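Local coordinates for chorismate synthase (Campylobacter jejuni, PDB 1SQ1), which probably catalyses the elimination of phosphate from 5-enolpyruvylshikimate-3-phosphate to give chorismate, the last step of the shikimate pathway, with reduced FMN as cofactor, at residues 233-237 against 238-242; 124-127 against 128-131; 223-226 against 227-230; 321-324 against 325-328. All coordinates share one frame; numbering follows the deposited sequence.

The four contacts follow one another along the chain, and none nests in or crosses another. Contact 2, at 124-131, leads a loop into helix 128-143. Contact 3, at 223-230, starts helix 226-235. Contact 1, at 233-242, ends that helix and turns into strand 240-245 of the second antiparallel sheet. Contact 4, at 321-328, begins helix 325-346. Each therefore closes a short local turn at a helix end. In space, contact 1 touches contact 2 through Asn238 and Glu127, and contact 4 through Ala239 and Val324. Contact 2 meets contact 4 where Ser128 packs on Arg327. Contact 3 lies apart from contacts 2 and 4, and contacts 1, 2 and 3 reach the second subunit.

Contact 1 of 4, residues 233-237 against 238-242; sequences ALMGI and NAVKA. With SO4 (sulfate ion), chain B.
Val240 packs back on Ile237 and Leu234 across a type II beta turn that runs from Ile237 to Val240 and joins helix 226-235 to strand 240-245. The inner side of the turn is tight. Val240 CG2 lies 3.6 Å from Ile237 CB and also reaches the backbone oxygen of Leu234. It gets there because it stands beside its own backbone N, with the other methyl, CG1, anti to that N (chi1 174°). CG1 is turned to Met235, where it lies 4.1 Å from SE of this selenomethionine. The bent Met235 chain passes over the start of the strand, with SE 3.9 Å from Ala242 N. One backbone bond closes the turn: Val240 N donates to Ile237 O at 3.2 Å, from above the carbonyl plane. Thr290 and Phe292 of strand 286-292 pack on Val240 and complete the apolar side. Lys241 is buried against the second subunit, where its NZ bonds to Ser273 O.

The corner of the turn, at Asn238 and Ala239, is looser. Asn238 is exposed and its CB points away from the helix end. Both residues are predicted to bind FMN. Here a sulfate, probably from the crystallisation liquor, sits at the corner and is also held by Gly278 N of the second subunit. Ala239 N donates to sulfate O4 at 2.8 Å, with a bent N-H...O angle of 130°.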
loop_
_atom_site.group_PDB
_atom_site.type_symbol
_atom_site.label_atom_id
_atom_site.label_comp_id
_atom_site.label_asym_id
_atom_site.label_seq_id
_atom_site.Cartn_x
_atom_site.Cartn_y
_atom_site.Cartn_z
ATOM N N ALA A 233 -14.196 -3.717 -6.992
ATOM C CA ALA A 233 -14.860 -4.561 -6.005
ATOM C C ALA A 233 -15.989 -5.414 -6.609
ATOM O O ALA A 233 -16.188 -6.542 -6.186
ATOM C CB ALA A 233 -15.389 -3.707 -4.859
ATOM N N LEU A 234 -16.711 -4.878 -7.595
ATOM C CA LEU A 234 -17.802 -5.601 -8.239
ATOM C C LEU A 234 -17.306 -6.662 -9.246
ATOM O O LEU A 234 -17.724 -7.826 -9.173
ATOM C CB LEU A 234 -18.763 -4.610 -8.910
ATOM C CG LEU A 234 -19.559 -3.719 -7.936
ATOM C CD1 LEU A 234 -20.444 -2.685 -8.673
ATOM C CD2 LEU A 234 -20.431 -4.612 -7.062
HETATM N N MSE A 235 -16.425 -6.280 -10.179
HETATM C CA MSE A 235 -15.870 -7.240 -11.158
HETATM C C MSE A 235 -15.192 -8.366 -10.391
HETATM O O MSE A 235 -15.182 -9.513 -10.833
HETATM C CB MSE A 235 -14.812 -6.581 -12.060
HETATM C CG MSE A 235 -15.306 -5.905 -13.342
HETATM SE SE MSE A 235 -15.981 -7.112 -14.692
HETATM C CE MSE A 235 -15.007 -8.679 -14.138
ATOM N N GLY A 236 -14.605 -8.024 -9.247
ATOM C CA GLY A 236 -13.929 -9.018 -8.433
ATOM C C GLY A 236 -14.844 -10.118 -7.914
ATOM O O GLY A 236 -14.394 -11.219 -7.587
ATOM N N ILE A 237 -16.135 -9.814 -7.830
ATOM C CA ILE A 237 -17.107 -10.777 -7.351
ATOM C C ILE A 237 -17.166 -11.978 -8.285
ATOM O O ILE A 237 -17.036 -11.836 -9.502
ATOM C CB ILE A 237 -18.512 -10.159 -7.262
ATOM C CG1 ILE A 237 -18.494 -8.991 -6.276
ATOM C CG2 ILE A 237 -19.523 -11.241 -6.862
ATOM C CD1 ILE A 237 -19.848 -8.387 -5.962
ATOM N N ASN A 238 -17.361 -13.161 -7.715
ATOM C CA ASN A 238 -17.452 -14.371 -8.510
ATOM C C ASN A 238 -18.571 -14.287 -9.511
ATOM O O ASN A 238 -19.642 -13.775 -9.211
ATOM C CB ASN A 238 -17.707 -15.579 -7.627
ATOM C CG ASN A 238 -16.438 -16.288 -7.252
ATOM O OD1 ASN A 238 -16.243 -17.454 -7.607
ATOM N ND2 ASN A 238 -15.550 -15.588 -6.541
ATOM N N ALA A 239 -18.313 -14.801 -10.702
ATOM C CA ALA A 239 -19.308 -14.826 -11.757
ATOM C C ALA A 239 -19.566 -13.504 -12.465
ATOM O O ALA A 239 -20.280 -13.480 -13.458
ATOM C CB ALA A 239 -20.615 -15.379 -11.198
ATOM N N VAL A 240 -18.994 -12.407 -11.983
ATOM C CA VAL A 240 -19.244 -11.123 -12.623
ATOM C C VAL A 240 -18.432 -10.926 -13.890
ATOM O O VAL A 240 -17.216 -11.117 -13.897
ATOM C CB VAL A 240 -18.972 -9.953 -11.663
ATOM C CG1 VAL A 240 -19.090 -8.638 -12.412
ATOM C CG2 VAL A 240 -19.975 -9.982 -10.512
ATOM N N LYS A 241 -19.110 -10.536 -14.965
ATOM C CA LYS A 241 -18.433 -10.323 -16.236
ATOM C C LYS A 241 -18.652 -8.923 -16.840
ATOM O O LYS A 241 -18.108 -8.595 -17.902
ATOM C CB LYS A 241 -18.871 -11.399 -17.230
ATOM C CG LYS A 241 -18.659 -12.830 -16.745
ATOM C CD LYS A 241 -17.198 -13.144 -16.444
ATOM C CE LYS A 241 -16.293 -12.969 -17.651
ATOM N NZ LYS A 241 -14.905 -13.310 -17.249
ATOM N N ALA A 242 -19.456 -8.101 -16.177
ATOM C CA ALA A 242 -19.694 -6.744 -16.653
ATOM C C ALA A 242 -20.171 -5.829 -15.530
ATOM O O ALA A 242 -20.831 -6.268 -14.585
ATOM C CB ALA A 242 -20.704 -6.751 -17.787
HETATM S S SO4 B . -15.315 -15.637 -12.601
HETATM O O1 SO4 B . -15.486 -16.817 -11.725
HETATM O O2 SO4 B . -13.874 -15.414 -12.896
HETATM O O3 SO4 B . -16.034 -15.847 -13.874
HETATM O O4 SO4 B . -15.851 -14.441 -11.919
#

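Contact 2 of 4, residues 124-127 against 128-131; sequences SARE and SVAR. With SO4 (sulfate ion), chain C.
Val129 N donates to Arg126 O at 3.0 Å and Arg131 N to Glu127 O at 2.8 Å, so the chain winds into helix 128-143 with Glu127 at the N-cap position. Arg126 and Val129 then meet through their side chains. Val129 CG2 lies over one face of the Arg126 guanidinium, 3.5 Å from NE. Arg126 CG stands between its backbone N and carbonyl carbon (chi1 56°), which brings the chain round to this methyl. Beyond NE, the Arg126 NH2 reaches toward Asp60 in a long, weak ion pair.

Chorismate synthase has a beta-alpha-beta sandwich fold, with helices held between antiparallel sheets. The first turn of helix 128-143 takes part in that layering. Val129 and Ala130 rest on strand 21-26, while Ser128 and Arg131 face helix 325-346.

Glu127 and Arg131 run side by side from the start of the helix and point the same way. Their charged ends form a salt bridge, but Glu127 OE1 and Arg131 NH2 both crowd their neighbours and their exact places are doubtful. As modelled, OE1 lies at the edge of the guanidinium, near its plane, and 2.7 Å from NH2. Ser128 OG is hydrogen-bonded to NE of Arg46, a predicted NADP-binding residue. Before the helix, Ser124, predicted to bind FMN, donates from its backbone N to sulfate O3 at 3.0 Å. Thr74 OG1 of the third subunit binds the same sulfate.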
loop_
_atom_site.group_PDB
_atom_site.type_symbol
_atom_site.label_atom_id
_atom_site.label_comp_id
_atom_site.label_asym_id
_atom_site.label_seq_id
_atom_site.Cartn_x
_atom_site.Cartn_y
_atom_site.Cartn_z
ATOM N N SER A 124 -9.454 -22.703 0.239
ATOM C CA SER A 124 -9.925 -21.544 -0.520
ATOM C C SER A 124 -11.072 -20.827 0.182
ATOM O O SER A 124 -11.268 -19.626 0.002
ATOM C CB SER A 124 -10.403 -21.972 -1.911
ATOM O OG SER A 124 -9.348 -22.511 -2.679
ATOM N N ALA A 125 -11.828 -21.591 0.967
ATOM C CA ALA A 125 -12.991 -21.087 1.706
ATOM C C ALA A 125 -14.055 -20.445 0.790
ATOM O O ALA A 125 -13.840 -20.294 -0.417
ATOM C CB ALA A 125 -12.537 -20.089 2.790
ATOM N N ARG A 126 -15.204 -20.095 1.375
ATOM C CA ARG A 126 -16.303 -19.451 0.649
ATOM C C ARG A 126 -16.394 -17.965 1.048
ATOM O O ARG A 126 -17.324 -17.549 1.749
ATOM C CB ARG A 126 -17.631 -20.182 0.933
ATOM C CG ARG A 126 -18.033 -20.311 2.405
ATOM C CD ARG A 126 -19.125 -21.379 2.584
ATOM N NE ARG A 126 -20.062 -21.096 3.681
ATOM C CZ ARG A 126 -19.773 -21.170 4.982
ATOM N NH1 ARG A 126 -18.559 -21.526 5.390
ATOM N NH2 ARG A 126 -20.706 -20.877 5.884
ATOM N N GLU A 127 -15.400 -17.192 0.593
ATOM C CA GLU A 127 -15.257 -15.754 0.850
ATOM C C GLU A 127 -16.565 -14.987 0.944
ATOM O O GLU A 127 -16.693 -14.055 1.736
ATOM C CB GLU A 127 -14.379 -15.111 -0.238
ATOM C CG GLU A 127 -14.533 -15.744 -1.630
ATOM C CD GLU A 127 -14.893 -14.748 -2.734
ATOM O OE1 GLU A 127 -16.014 -14.194 -2.713
ATOM O OE2 GLU A 127 -14.056 -14.526 -3.635
ATOM N N SER A 128 -17.522 -15.380 0.113
ATOM C CA SER A 128 -18.837 -14.764 0.064
ATOM C C SER A 128 -19.370 -14.408 1.454
ATOM O O SER A 128 -19.827 -13.284 1.677
ATOM C CB SER A 128 -19.802 -15.715 -0.641
ATOM O OG SER A 128 -21.099 -15.160 -0.736
ATOM N N VAL A 129 -19.306 -15.367 2.382
ATOM C CA VAL A 129 -19.778 -15.169 3.757
ATOM C C VAL A 129 -19.012 -14.036 4.442
ATOM O O VAL A 129 -19.602 -13.184 5.115
ATOM C CB VAL A 129 -19.595 -16.443 4.600
ATOM C CG1 VAL A 129 -20.039 -16.187 6.038
ATOM C CG2 VAL A 129 -20.387 -17.580 3.990
ATOM N N ALA A 130 -17.694 -14.046 4.273
ATOM C CA ALA A 130 -16.843 -13.027 4.856
ATOM C C ALA A 130 -17.158 -11.653 4.251
ATOM O O ALA A 130 -17.440 -10.707 4.980
ATOM C CB ALA A 130 -15.377 -13.391 4.634
ATOM N N ARG A 131 -17.130 -11.549 2.924
ATOM C CA ARG A 131 -17.400 -10.283 2.254
ATOM C C ARG A 131 -18.666 -9.650 2.807
ATOM O O ARG A 131 -18.733 -8.437 2.985
ATOM C CB ARG A 131 -17.542 -10.507 0.750
ATOM C CG ARG A 131 -16.555 -11.534 0.190
ATOM C CD ARG A 131 -16.762 -11.803 -1.298
ATOM N NE ARG A 131 -16.307 -10.706 -2.142
ATOM C CZ ARG A 131 -15.285 -10.783 -2.986
ATOM N NH1 ARG A 131 -14.944 -9.727 -3.715
ATOM N NH2 ARG A 131 -14.606 -11.915 -3.108
HETATM S S SO4 C . -5.826 -23.996 1.742
HETATM O O1 SO4 C . -5.286 -24.495 3.032
HETATM O O2 SO4 C . -6.111 -25.161 0.859
HETATM O O3 SO4 C . -7.079 -23.231 2.000
HETATM O O4 SO4 C . -4.822 -23.111 1.086
#

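Contact 3 of 4, residues 223-226 against 227-230; sequences YDKL and DSKL
Lys229 folds back over the residues just before its helix. Its CB lies 3.7 Å from Lys225 O. CG, turned beside the backbone N (chi1 -72°), stays near that oxygen at 3.6 Å. CD passes the backbone oxygen of Asp224, again at 3.6 Å. Both CG and CD also run along Asp224 OD1, an atom whose place is less sure. CE is modelled too close to the Asp224 carboxylate, so its exact place is doubtful. A bend at the last torsion (chi4 -76°) then turns NZ aside. NZ makes a long salt bridge of 3.6 Å to Asp224 OD1. The stronger partner of Lys229 NZ is Asp342 of helix 325-346. Asp224 OD2 is bonded to Thr6 OG1.

This is the N-terminal turn of helix 226-235, with Lys225 at the N-cap position. Lys225 O accepts from Lys229 N, and Leu226 O from Leu230 N. A water joins the two segments at the cap. It accepts from Lys225 N and donates to Ser228 OG at 2.8 Å. Ser228 OG is also bonded to His232 O of the second subunit, so the first turn lies at a subunit interface. Lys225 NZ reaches Gly236 O of that same subunit. Asp227 OD2 accepts from Ser228 N at 2.7 Å, on the anti side and out of the carboxylate plane.

The apolar side is formed by Leu226 and Leu230. They cross obliquely, with Leu226 CG 3.7 Å from Leu230 CD1. Both pack on Ile276 of strand 276-277.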
loop_
_atom_site.group_PDB
_atom_site.type_symbol
_atom_site.label_atom_id
_atom_site.label_comp_id
_atom_site.label_asym_id
_atom_site.label_seq_id
_atom_site.Cartn_x
_atom_site.Cartn_y
_atom_site.Cartn_z
ATOM N N TYR A 223 -6.152 7.979 -9.365
ATOM C CA TYR A 223 -6.083 6.520 -9.364
ATOM C C TYR A 223 -6.732 5.785 -8.195
ATOM O O TYR A 223 -6.256 4.732 -7.761
ATOM C CB TYR A 223 -4.630 6.070 -9.549
ATOM C CG TYR A 223 -4.086 6.590 -10.857
ATOM C CD1 TYR A 223 -4.682 6.233 -12.071
ATOM C CD2 TYR A 223 -3.076 7.542 -10.880
ATOM C CE1 TYR A 223 -4.294 6.827 -13.270
ATOM C CE2 TYR A 223 -2.686 8.138 -12.064
ATOM C CZ TYR A 223 -3.298 7.783 -13.255
ATOM O OH TYR A 223 -2.913 8.411 -14.417
ATOM N N ASP A 224 -7.832 6.337 -7.693
ATOM C CA ASP A 224 -8.590 5.699 -6.621
ATOM C C ASP A 224 -9.979 6.325 -6.609
ATOM O O ASP A 224 -10.572 6.580 -5.558
ATOM C CB ASP A 224 -7.901 5.849 -5.257
ATOM C CG ASP A 224 -8.308 4.740 -4.275
ATOM O OD1 ASP A 224 -8.765 3.671 -4.745
ATOM O OD2 ASP A 224 -8.153 4.923 -3.044
ATOM N N LYS A 225 -10.474 6.557 -7.824
ATOM C CA LYS A 225 -11.777 7.142 -8.082
ATOM C C LYS A 225 -12.888 6.216 -7.596
ATOM O O LYS A 225 -12.738 4.994 -7.593
ATOM C CB LYS A 225 -11.914 7.391 -9.584
ATOM C CG LYS A 225 -10.804 8.257 -10.175
ATOM C CD LYS A 225 -11.106 8.560 -11.632
ATOM C CE LYS A 225 -10.293 9.727 -12.155
ATOM N NZ LYS A 225 -10.663 10.045 -13.572
ATOM N N LEU A 226 -14.007 6.802 -7.190
ATOM C CA LEU A 226 -15.111 6.014 -6.695
ATOM C C LEU A 226 -15.613 4.991 -7.716
ATOM O O LEU A 226 -15.981 3.875 -7.347
ATOM C CB LEU A 226 -16.252 6.920 -6.245
ATOM C CG LEU A 226 -17.399 6.077 -5.683
ATOM C CD1 LEU A 226 -16.919 5.319 -4.455
ATOM C CD2 LEU A 226 -18.577 6.956 -5.361
ATOM N N ASP A 227 -15.646 5.345 -8.997
ATOM C CA ASP A 227 -16.107 4.359 -9.978
ATOM C C ASP A 227 -15.063 3.238 -10.111
ATOM O O ASP A 227 -15.422 2.056 -10.137
ATOM C CB ASP A 227 -16.418 5.016 -11.334
ATOM C CG ASP A 227 -15.377 6.014 -11.748
ATOM O OD1 ASP A 227 -15.573 6.698 -12.773
ATOM O OD2 ASP A 227 -14.361 6.120 -11.040
ATOM N N SER A 228 -13.780 3.599 -10.171
ATOM C CA SER A 228 -12.709 2.598 -10.249
ATOM C C SER A 228 -12.873 1.584 -9.120
ATOM O O SER A 228 -13.035 0.394 -9.364
ATOM C CB SER A 228 -11.325 3.238 -10.103
ATOM O OG SER A 228 -10.926 3.927 -11.273
ATOM N N LYS A 229 -12.820 2.065 -7.884
ATOM C CA LYS A 229 -12.956 1.200 -6.728
ATOM C C LYS A 229 -14.194 0.350 -6.840
ATOM O O LYS A 229 -14.171 -0.826 -6.528
ATOM C CB LYS A 229 -13.049 2.027 -5.449
ATOM C CG LYS A 229 -11.776 2.701 -5.008
ATOM C CD LYS A 229 -12.067 3.697 -3.901
ATOM C CE LYS A 229 -10.920 3.762 -2.920
ATOM N NZ LYS A 229 -10.917 2.569 -2.016
ATOM N N LEU A 230 -15.290 0.948 -7.273
ATOM C CA LEU A 230 -16.525 0.197 -7.370
ATOM C C LEU A 230 -16.406 -0.905 -8.393
ATOM O O LEU A 230 -16.827 -2.034 -8.146
ATOM C CB LEU A 230 -17.673 1.120 -7.741
ATOM C CG LEU A 230 -18.119 2.019 -6.596
ATOM C CD1 LEU A 230 -19.010 3.119 -7.153
ATOM C CD2 LEU A 230 -18.843 1.185 -5.533
HETATM O O HOH W 1 -8.921 5.697 -10.381
#

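Contact 4 of 4, residues 321-324 against 325-328; sequences DPCV and GVRG
Val324 O accepts from Gly328 N at 2.8 Å, the shortest sound polar bond between 321-324 and 325-328. Just before it, Val326 N donates weakly to Cys323 O at 3.4 Å, although its approach is nearly straight at 170°.

The side chains pack beside these bonds. Cys323 SG is anti to its own backbone N (chi1 -180°), and from there it touches Val326 CG2 at 4.0 Å. Cys323 also packs against Ile193 of helix 186-198. Val324 CG1 lies against the backbone N of Gly325.

These residues lead into helix 325-346, and an Asx turn precedes it. Asp321 OD1 accepts from Cys323 N at 3.0 Å, closing the Asx turn across Pro322. The donor comes from the anti side of OD1 and lies 28° out of the carboxylate plane. Thr295, a predicted FMN-binding residue, bonds through OG1 to Asp321 O and more weakly to Val324 N. Thr295 thereby ties the residues before helix 325-346 to the predicted FMN-binding residues near the end of strand 286-292.

Arg327 CB faces back to the turn, 4.0 Å from Val324 O and 4.5 Å from Asp321 OD2. Its charged end does not pair with that carboxylate: Arg327 NE remains 5.3 Å from Asp321 OD2. The guanidinium extends toward that of Arg46, a predicted NADP-binding residue; two like charges lie close there.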
loop_
_atom_site.group_PDB
_atom_site.type_symbol
_atom_site.label_atom_id
_atom_site.label_comp_id
_atom_site.label_asym_id
_atom_site.label_seq_id
_atom_site.Cartn_x
_atom_site.Cartn_y
_atom_site.Cartn_z
ATOM N N ASP A 321 -25.952 -24.143 -7.426
ATOM C CA ASP A 321 -26.655 -22.873 -7.534
ATOM C C ASP A 321 -26.963 -22.591 -9.001
ATOM O O ASP A 321 -26.076 -22.221 -9.773
ATOM C CB ASP A 321 -25.825 -21.721 -6.948
ATOM C CG ASP A 321 -26.680 -20.503 -6.598
ATOM O OD1 ASP A 321 -27.696 -20.263 -7.293
ATOM O OD2 ASP A 321 -26.329 -19.779 -5.639
ATOM N N PRO A 322 -28.230 -22.778 -9.404
ATOM C CA PRO A 322 -28.672 -22.548 -10.778
ATOM C C PRO A 322 -28.643 -21.077 -11.169
ATOM O O PRO A 322 -28.798 -20.734 -12.339
ATOM C CB PRO A 322 -30.083 -23.116 -10.772
ATOM C CG PRO A 322 -30.541 -22.829 -9.385
ATOM C CD PRO A 322 -29.349 -23.262 -8.577
ATOM N N CYS A 323 -28.455 -20.211 -10.182
ATOM C CA CYS A 323 -28.406 -18.778 -10.436
ATOM C C CYS A 323 -27.751 -18.069 -9.272
ATOM O O CYS A 323 -28.431 -17.586 -8.370
ATOM C CB CYS A 323 -29.810 -18.217 -10.631
ATOM S SG CYS A 323 -29.801 -16.450 -10.949
ATOM N N VAL A 324 -26.428 -17.995 -9.307
ATOM C CA VAL A 324 -25.679 -17.370 -8.231
ATOM C C VAL A 324 -25.803 -15.852 -8.231
ATOM O O VAL A 324 -25.359 -15.189 -7.302
ATOM C CB VAL A 324 -24.191 -17.782 -8.301
ATOM C CG1 VAL A 324 -23.522 -17.170 -9.533
ATOM C CG2 VAL A 324 -23.483 -17.377 -7.029
ATOM N N GLY A 325 -26.408 -15.300 -9.276
ATOM C CA GLY A 325 -26.593 -13.861 -9.340
ATOM C C GLY A 325 -27.548 -13.368 -8.260
ATOM O O GLY A 325 -27.618 -12.173 -7.977
ATOM N N VAL A 326 -28.303 -14.279 -7.656
ATOM C CA VAL A 326 -29.222 -13.889 -6.601
ATOM C C VAL A 326 -28.400 -13.654 -5.348
ATOM O O VAL A 326 -28.435 -12.562 -4.793
ATOM C CB VAL A 326 -30.295 -14.970 -6.340
ATOM C CG1 VAL A 326 -31.028 -14.677 -5.040
ATOM C CG2 VAL A 326 -31.292 -14.989 -7.486
ATOM N N ARG A 327 -27.658 -14.671 -4.908
ATOM C CA ARG A 327 -26.798 -14.551 -3.726
ATOM C C ARG A 327 -25.803 -13.426 -4.018
ATOM O O ARG A 327 -25.446 -12.650 -3.137
ATOM C CB ARG A 327 -26.041 -15.870 -3.468
ATOM C CG ARG A 327 -25.140 -15.887 -2.228
ATOM C CD ARG A 327 -24.340 -17.222 -2.078
ATOM N NE ARG A 327 -22.934 -17.118 -2.519
ATOM C CZ ARG A 327 -21.995 -18.061 -2.346
ATOM N NH1 ARG A 327 -22.292 -19.207 -1.737
ATOM N NH2 ARG A 327 -20.746 -17.859 -2.770
ATOM N N GLY A 328 -25.389 -13.329 -5.275
ATOM C CA GLY A 328 -24.434 -12.310 -5.662
ATOM C C GLY A 328 -24.899 -10.888 -5.439
ATOM O O GLY A 328 -24.080 -9.991 -5.239
#